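PDB 6ANY: Bm4233, isoform b from Brugia malayi, which probably binds sterols or related lipids, as a secreted venom allergen-like member of the CAP superfamily studied as a vaccine candidate for lymphatic filariasis. Local coordinates for residues E81-Y86 against I161-Y166; K94-A99 against C148-N153; D15-N20 against L49-Q54. One frame throughout, in Å; residues are numbered along the deposited sequence.

In the fold
From the N terminus, contact 3 comes first: helix 10-28 is met by L49-Q54 after a loop of 28 residues, which sets the helix against L49 and edge strand 50-51. That loop closes before contact 1 opens. Contact 1 then joins two strands of the four-stranded sheet, edge strand 80-87 and strand 159-167, closing a loop of 74 residues. Contact 2 is nested inside that loop and sets the segment before helix 99-108, with that helix's start, on strand 145-153. The disulfide C148-C164 links contacts 1 and 2 across neighbouring strands, while W51 of contact 3 packs on C148. All three contacts reach this one sheet of the CAP fold.

Contact 1: E81-Y86 against I161-Y166; sequences ENVYAY and IAICHY
E81 is fully stretched, with CG anti to the backbone N (chi1 179°), while H165 turns its ring back beside its own backbone N; the two side chains then run alongside each other on one face of the sheet. This is antiparallel pairing in the central sheet of the CAP domain, an alpha-beta-alpha sandwich, and it joins two sequence signatures of the family, the GEN and CHY segments. H165 NE2 donates to E81 OE2 over 2.7 Å in a nearly straight bond (164°) that uses the carboxylate's anti lone pair. Carboxylate and imidazole are almost coplanar, their planes 21° apart. E81 OE1 is bonded to H70 ND1, OE2 has S71 OG as a second partner, and H165 ND1 is bonded to S58 OG, so both flat groups are held from outside the pair. Along the strands, hydrogen-bonded pairs alternate with non-hydrogen-bonded ones. N82 and C164 exchange two backbone bonds, N82 N to C164 O being 2.9 Å. Y84 and A162 do the same, with A162 N lying 2.8 Å from Y84 O. On the E81 face, V83 and I163 run alongside each other and meet through V83 CG1 and I163 CD1 at 3.8 Å, while A85 CB reaches I161 CD1. W62 and A63 of helix 53-63 cover I163 there. The opposite face carries N82, Y84, A162 and C164, and W107 of helix 99-108 packs on N82, Y84 and Y166. A162 CB comes to the edge of the Y84 ring, 4.0 Å from CD2. N82 crosses Y166 at about a right angle. Its ND2, also bonded to H134 O, gives a bent bond of 3.0 Å to Y166 OH, with the hydroxyl oxygen tilted out of the amide plane.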
# COMPACT_ATOMS: atom_id res chain seq x y z
N GLU A 81 -1.75 1.06 8.56
CA GLU A 81 -2.82 1.95 8.07
C GLU A 81 -2.31 3.13 7.31
O GLU A 81 -1.44 3.78 7.77
CB GLU A 81 -3.72 2.40 9.24
CG GLU A 81 -4.87 3.35 8.83
CD GLU A 81 -5.69 3.73 10.03
OE1 GLU A 81 -5.26 4.66 10.77
OE2 GLU A 81 -6.73 3.09 10.28
N ASN A 82 -2.87 3.41 6.12
CA ASN A 82 -2.55 4.57 5.31
C ASN A 82 -3.87 5.34 5.11
O ASN A 82 -4.92 4.74 4.91
CB ASN A 82 -1.97 4.15 3.97
CG ASN A 82 -0.45 3.85 3.99
OD1 ASN A 82 0.26 4.28 4.91
ND2 ASN A 82 0.08 3.29 2.87
N VAL A 83 -3.80 6.68 5.16
CA VAL A 83 -4.93 7.59 5.12
C VAL A 83 -4.72 8.61 4.03
O VAL A 83 -3.67 9.17 3.91
CB VAL A 83 -5.06 8.37 6.45
CG1 VAL A 83 -6.22 9.29 6.37
CG2 VAL A 83 -5.18 7.40 7.67
N TYR A 84 -5.74 8.79 3.19
CA TYR A 84 -5.70 9.76 2.09
C TYR A 84 -7.01 10.54 2.05
O TYR A 84 -8.05 10.00 2.29
CB TYR A 84 -5.46 9.05 0.75
CG TYR A 84 -5.79 9.86 -0.51
CD1 TYR A 84 -4.86 10.64 -1.11
CD2 TYR A 84 -7.07 9.82 -1.08
CE1 TYR A 84 -5.15 11.39 -2.26
CE2 TYR A 84 -7.39 10.56 -2.21
CZ TYR A 84 -6.44 11.31 -2.82
OH TYR A 84 -6.77 12.06 -3.94
N ALA A 85 -6.92 11.84 1.75
CA ALA A 85 -8.10 12.68 1.53
C ALA A 85 -7.95 13.63 0.34
O ALA A 85 -6.85 14.01 -0.06
CB ALA A 85 -8.46 13.48 2.75
N TYR A 86 -9.07 13.95 -0.24
CA TYR A 86 -9.14 14.96 -1.24
C TYR A 86 -10.26 15.87 -0.88
O TYR A 86 -11.39 15.40 -0.69
CB TYR A 86 -9.47 14.36 -2.61
CG TYR A 86 -9.28 15.33 -3.72
CD1 TYR A 86 -8.01 15.52 -4.29
CD2 TYR A 86 -10.33 16.07 -4.19
CE1 TYR A 86 -7.82 16.41 -5.34
CE2 TYR A 86 -10.15 17.00 -5.24
CZ TYR A 86 -8.90 17.16 -5.80
OH TYR A 86 -8.71 18.04 -6.86
N ILE A 161 -12.46 10.52 1.37
CA ILE A 161 -11.49 9.90 2.27
C ILE A 161 -11.26 8.47 1.84
O ILE A 161 -12.19 7.71 1.71
CB ILE A 161 -12.01 9.90 3.76
CG1 ILE A 161 -12.26 11.33 4.31
CG2 ILE A 161 -11.12 9.09 4.70
CD1 ILE A 161 -11.14 11.92 5.11
N ALA A 162 -10.01 8.07 1.74
CA ALA A 162 -9.71 6.69 1.47
C ALA A 162 -8.79 6.13 2.57
O ALA A 162 -7.80 6.73 2.91
CB ALA A 162 -9.06 6.56 0.12
N ILE A 163 -9.13 4.97 3.10
CA ILE A 163 -8.37 4.33 4.16
C ILE A 163 -7.96 2.92 3.69
O ILE A 163 -8.77 2.15 3.25
CB ILE A 163 -9.19 4.19 5.46
CG1 ILE A 163 -9.88 5.52 5.86
CG2 ILE A 163 -8.32 3.61 6.56
CD1 ILE A 163 -8.99 6.64 6.25
N CYS A 164 -6.69 2.61 3.79
CA CYS A 164 -6.20 1.27 3.46
C CYS A 164 -5.54 0.69 4.68
O CYS A 164 -4.75 1.39 5.36
CB CYS A 164 -5.29 1.29 2.25
SG CYS A 164 -6.05 1.48 0.63
N HIS A 165 -5.87 -0.57 4.96
CA HIS A 165 -5.25 -1.42 5.98
C HIS A 165 -4.41 -2.55 5.40
O HIS A 165 -4.78 -3.17 4.41
CB HIS A 165 -6.32 -2.02 6.88
CG HIS A 165 -6.89 -1.03 7.84
ND1 HIS A 165 -7.94 -1.33 8.69
CD2 HIS A 165 -6.54 0.25 8.12
CE1 HIS A 165 -8.19 -0.29 9.45
NE2 HIS A 165 -7.34 0.67 9.14
N TYR A 166 -3.28 -2.80 6.05
CA TYR A 166 -2.28 -3.75 5.53
C TYR A 166 -1.91 -4.74 6.58
O TYR A 166 -1.76 -4.38 7.74
CB TYR A 166 -1.01 -3.02 5.10
CG TYR A 166 -1.24 -1.82 4.17
CD1 TYR A 166 -1.75 -0.64 4.65
CD2 TYR A 166 -0.94 -1.90 2.82
CE1 TYR A 166 -1.96 0.44 3.80
CE2 TYR A 166 -1.16 -0.87 1.99
CZ TYR A 166 -1.66 0.31 2.47
OH TYR A 166 -1.81 1.31 1.53

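Contact 2: K94-A99 against C148-N153; sequences KLRNTA and CGIATN
R96 makes the one direct hydrogen bond to segment 148-153: its NH1 donates to T152 OG1 over 2.9 Å. The hydroxyl oxygen lies in the guanidinium plane, at its edge, and the bond is somewhat bent (148°). T152 OG1 is also bonded to E93 OE2, just ahead of segment 94-99, so two groups hold the hydroxyl. Water extends the grip: one molecule accepts from R96 NH2 at 3.0 Å and donates to I150 O, and another links T152 N to N153 OD1 with a weak bond from R96 NH1. R96 NH2 is further held by R7 O. The apolar part rests mainly on I150. The straight R96 chain carries the guanidinium over I150, and chi4 near 90° turns one face to I150 CG2, which sits off-centre toward the rim, 3.9 Å from NH1. The CG methylene of R96 meets T152 CG2, and A99 CB touches I150 CD1 at 3.9 Å. The contact thus sets the loop leading into helix 99-108, and A99 in that helix's first turn, against strand 145-153, with Q12 of helix 10-28 and L160 of strand 159-167 packing alongside I150.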
# COMPACT_ATOMS: atom_id res chain seq x y z
N LYS A 94 -17.70 11.90 -8.66
CA LYS A 94 -16.90 11.57 -9.82
C LYS A 94 -15.50 11.00 -9.49
O LYS A 94 -14.85 10.43 -10.39
CB LYS A 94 -16.73 12.81 -10.67
CG LYS A 94 -18.02 13.44 -11.20
CD LYS A 94 -18.14 13.44 -12.73
CE LYS A 94 -19.59 13.72 -13.19
NZ LYS A 94 -19.98 15.18 -13.35
N LEU A 95 -14.99 11.23 -8.26
CA LEU A 95 -13.68 10.78 -7.86
C LEU A 95 -13.73 9.48 -7.15
O LEU A 95 -12.66 8.91 -6.90
CB LEU A 95 -12.94 11.83 -6.98
CG LEU A 95 -12.89 13.27 -7.49
CD1 LEU A 95 -12.31 14.16 -6.43
CD2 LEU A 95 -12.11 13.34 -8.80
N ARG A 96 -14.92 8.94 -6.88
CA ARG A 96 -14.99 7.72 -6.09
C ARG A 96 -14.36 6.52 -6.75
O ARG A 96 -13.73 5.71 -6.06
CB ARG A 96 -16.42 7.37 -5.74
CG ARG A 96 -16.54 6.41 -4.60
CD ARG A 96 -18.01 6.06 -4.32
NE ARG A 96 -18.03 4.94 -3.38
CZ ARG A 96 -18.04 5.00 -2.05
NH1 ARG A 96 -18.11 6.13 -1.41
NH2 ARG A 96 -17.98 3.86 -1.37
N ASN A 97 -14.58 6.38 -8.06
CA ASN A 97 -14.15 5.23 -8.81
C ASN A 97 -12.59 5.13 -8.97
O ASN A 97 -12.08 4.06 -9.19
CB ASN A 97 -14.95 5.06 -10.15
CG ASN A 97 -14.68 6.13 -11.20
OD1 ASN A 97 -13.61 6.77 -11.25
ND2 ASN A 97 -15.68 6.34 -12.10
N THR A 98 -11.86 6.23 -8.85
CA THR A 98 -10.42 6.23 -8.79
C THR A 98 -9.90 6.60 -7.40
O THR A 98 -8.73 7.00 -7.24
CB THR A 98 -9.86 7.25 -9.78
OG1 THR A 98 -10.45 8.53 -9.51
CG2 THR A 98 -10.18 6.83 -11.25
N ALA A 99 -10.72 6.52 -6.36
CA ALA A 99 -10.19 6.98 -5.04
C ALA A 99 -8.98 6.18 -4.58
O ALA A 99 -7.97 6.78 -4.15
CB ALA A 99 -11.25 6.92 -3.99
N CYS A 148 -9.29 -1.83 1.84
CA CYS A 148 -9.48 -0.38 1.83
C CYS A 148 -10.93 0.00 1.89
O CYS A 148 -11.83 -0.75 1.49
CB CYS A 148 -8.87 0.28 0.60
SG CYS A 148 -7.14 -0.12 0.25
N GLY A 149 -11.15 1.18 2.44
CA GLY A 149 -12.51 1.69 2.65
C GLY A 149 -12.57 3.12 2.15
O GLY A 149 -11.61 3.84 2.27
N ILE A 150 -13.71 3.50 1.61
CA ILE A 150 -13.86 4.81 0.99
C ILE A 150 -15.14 5.50 1.43
O ILE A 150 -16.25 4.89 1.50
CB ILE A 150 -13.87 4.62 -0.54
CG1 ILE A 150 -12.48 4.17 -1.01
CG2 ILE A 150 -14.22 5.93 -1.23
CD1 ILE A 150 -12.48 3.60 -2.44
N ALA A 151 -15.02 6.80 1.63
CA ALA A 151 -16.17 7.64 2.01
C ALA A 151 -16.19 8.85 1.13
O ALA A 151 -15.21 9.54 1.06
CB ALA A 151 -16.07 8.08 3.46
N THR A 152 -17.30 9.12 0.47
CA THR A 152 -17.47 10.33 -0.32
C THR A 152 -18.62 11.21 0.08
O THR A 152 -18.98 12.14 -0.65
CB THR A 152 -17.67 9.95 -1.81
OG1 THR A 152 -18.66 8.91 -1.94
CG2 THR A 152 -16.37 9.49 -2.37
N ASN A 153 -19.19 10.93 1.24
CA ASN A 153 -20.27 11.75 1.81
C ASN A 153 -19.77 12.80 2.75
O ASN A 153 -20.56 13.66 3.17
CB ASN A 153 -21.28 10.91 2.58
CG ASN A 153 -20.63 10.20 3.72
OD1 ASN A 153 -19.81 9.33 3.46
ND2 ASN A 153 -20.96 10.54 4.95
O HOH W 1 -19.61 7.72 1.20
O HOH W 2 -19.01 4.69 1.28

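Contact 3: D15-N20 against L49-Q54; sequences DIVRQN and LKWSCQ
I16 opens the contact, meeting the six-membered part of the W51 indole at its rim: CG2 lies 3.8 Å from W51 CZ3, and CD1 reaches the neighbouring CH2. The arrangement lays helix 10-28 of the CAP fold against L49 and edge strand 50-51 by apolar contacts, with no hydrogen bond between the two segments. I146 of the adjacent strand 145-153 packs against I16, V17 and N20. V17 follows and spans both partners. With its CG1 anti to the backbone N (chi1 167°), that methyl rests 3.6 Å from L49 O, while CG2 lies 3.6 Å from W51 CE3. Both helix residues thus address the edge of the tryptophan, near its plane. The indole is tethered at its other end by NE1, bonded to E56 in the helix that S52 N-caps through a side-chain bond to L55 N. Next to that cap, the disulfide C3-C53 secures the same helix to the N-terminal tail. One helical turn after I16, N20 faces L49, whose backbone N is held by N21 OD1. N20 ND2 is bonded to M138 O, which restrains the amide's rotation. L49 CD1 then sits tightly against that amide, 3.3 Å from N20 CG.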
# COMPACT_ATOMS: atom_id res chain seq x y z
N ASP A 15 -8.48 -2.63 -8.93
CA ASP A 15 -7.59 -1.56 -9.36
C ASP A 15 -6.55 -1.22 -8.25
O ASP A 15 -5.37 -0.89 -8.53
CB ASP A 15 -8.42 -0.34 -9.74
CG ASP A 15 -9.20 -0.53 -11.03
OD1 ASP A 15 -9.01 -1.55 -11.70
OD2 ASP A 15 -10.04 0.34 -11.38
N ILE A 16 -7.00 -1.26 -7.01
CA ILE A 16 -6.11 -0.93 -5.90
C ILE A 16 -5.02 -1.97 -5.82
O ILE A 16 -3.84 -1.61 -5.72
CB ILE A 16 -6.86 -0.90 -4.59
CG1 ILE A 16 -7.63 0.39 -4.50
CG2 ILE A 16 -5.89 -1.08 -3.39
CD1 ILE A 16 -8.72 0.38 -3.45
N VAL A 17 -5.41 -3.25 -5.93
CA VAL A 17 -4.46 -4.36 -5.80
C VAL A 17 -3.47 -4.40 -6.97
O VAL A 17 -2.27 -4.59 -6.76
CB VAL A 17 -5.21 -5.72 -5.67
CG1 VAL A 17 -4.27 -6.88 -5.84
CG2 VAL A 17 -5.83 -5.83 -4.30
N ARG A 18 -3.98 -4.24 -8.17
CA ARG A 18 -3.22 -4.26 -9.37
C ARG A 18 -2.23 -3.13 -9.39
O ARG A 18 -1.03 -3.39 -9.66
CB ARG A 18 -4.13 -4.18 -10.63
CG ARG A 18 -4.87 -5.48 -10.83
CD ARG A 18 -6.09 -5.38 -11.71
NE ARG A 18 -6.85 -6.66 -11.73
CZ ARG A 18 -8.00 -6.87 -12.39
NH1 ARG A 18 -8.60 -5.90 -13.13
NH2 ARG A 18 -8.57 -8.05 -12.29
N GLN A 19 -2.67 -1.92 -9.01
CA GLN A 19 -1.73 -0.78 -8.91
C GLN A 19 -0.61 -1.00 -7.87
O GLN A 19 0.56 -0.77 -8.16
CB GLN A 19 -2.45 0.57 -8.60
CG GLN A 19 -1.49 1.73 -8.35
CD GLN A 19 -2.18 2.97 -7.79
OE1 GLN A 19 -2.80 2.90 -6.71
NE2 GLN A 19 -2.09 4.10 -8.50
N ASN A 20 -0.97 -1.40 -6.67
CA ASN A 20 0.03 -1.56 -5.60
C ASN A 20 1.02 -2.69 -5.96
O ASN A 20 2.19 -2.54 -5.71
CB ASN A 20 -0.67 -1.84 -4.26
CG ASN A 20 0.18 -1.47 -3.04
OD1 ASN A 20 -0.40 -1.24 -1.96
ND2 ASN A 20 1.57 -1.50 -3.16
N LEU A 49 0.43 -8.73 -3.14
CA LEU A 49 -0.72 -8.33 -2.29
C LEU A 49 -2.03 -8.99 -2.70
O LEU A 49 -2.32 -9.11 -3.86
CB LEU A 49 -0.90 -6.81 -2.24
CG LEU A 49 0.29 -5.99 -1.80
CD1 LEU A 49 -0.07 -4.50 -1.83
CD2 LEU A 49 0.76 -6.40 -0.41
N LYS A 50 -2.78 -9.47 -1.72
CA LYS A 50 -4.11 -10.04 -1.95
C LYS A 50 -5.10 -9.10 -1.23
O LYS A 50 -4.80 -8.59 -0.14
CB LYS A 50 -4.24 -11.42 -1.29
CG LYS A 50 -3.23 -12.49 -1.71
CD LYS A 50 -3.48 -12.94 -3.13
CE LYS A 50 -4.77 -13.72 -3.17
NZ LYS A 50 -5.19 -14.15 -4.53
N TRP A 51 -6.27 -8.95 -1.80
CA TRP A 51 -7.36 -8.27 -1.19
C TRP A 51 -7.93 -9.05 -0.06
O TRP A 51 -8.26 -10.25 -0.21
CB TRP A 51 -8.46 -7.96 -2.20
CG TRP A 51 -9.47 -6.94 -1.64
CD1 TRP A 51 -10.61 -7.24 -1.04
CD2 TRP A 51 -9.35 -5.50 -1.59
NE1 TRP A 51 -11.25 -6.10 -0.59
CE2 TRP A 51 -10.52 -5.02 -0.98
CE3 TRP A 51 -8.43 -4.58 -2.07
CZ2 TRP A 51 -10.77 -3.67 -0.80
CZ3 TRP A 51 -8.71 -3.22 -1.90
CH2 TRP A 51 -9.87 -2.80 -1.26
N SER A 52 -8.13 -8.36 1.08
CA SER A 52 -8.76 -8.98 2.26
C SER A 52 -10.05 -8.18 2.63
O SER A 52 -9.96 -6.95 2.90
CB SER A 52 -7.76 -8.99 3.44
OG SER A 52 -8.41 -9.23 4.67
N CYS A 53 -11.22 -8.82 2.50
CA CYS A 53 -12.50 -8.32 2.98
C CYS A 53 -12.50 -7.94 4.47
O CYS A 53 -13.11 -6.92 4.87
CB CYS A 53 -13.64 -9.28 2.65
SG CYS A 53 -13.75 -9.67 0.88
N GLN A 54 -11.82 -8.72 5.29
CA GLN A 54 -11.66 -8.42 6.70
C GLN A 54 -10.98 -7.07 6.88
O GLN A 54 -11.41 -6.30 7.70
CB GLN A 54 -10.89 -9.55 7.38
CG GLN A 54 -10.49 -9.31 8.83
CD GLN A 54 -10.24 -10.61 9.63
OE1 GLN A 54 -10.27 -11.76 9.10
NE2 GLN A 54 -10.10 -10.43 10.94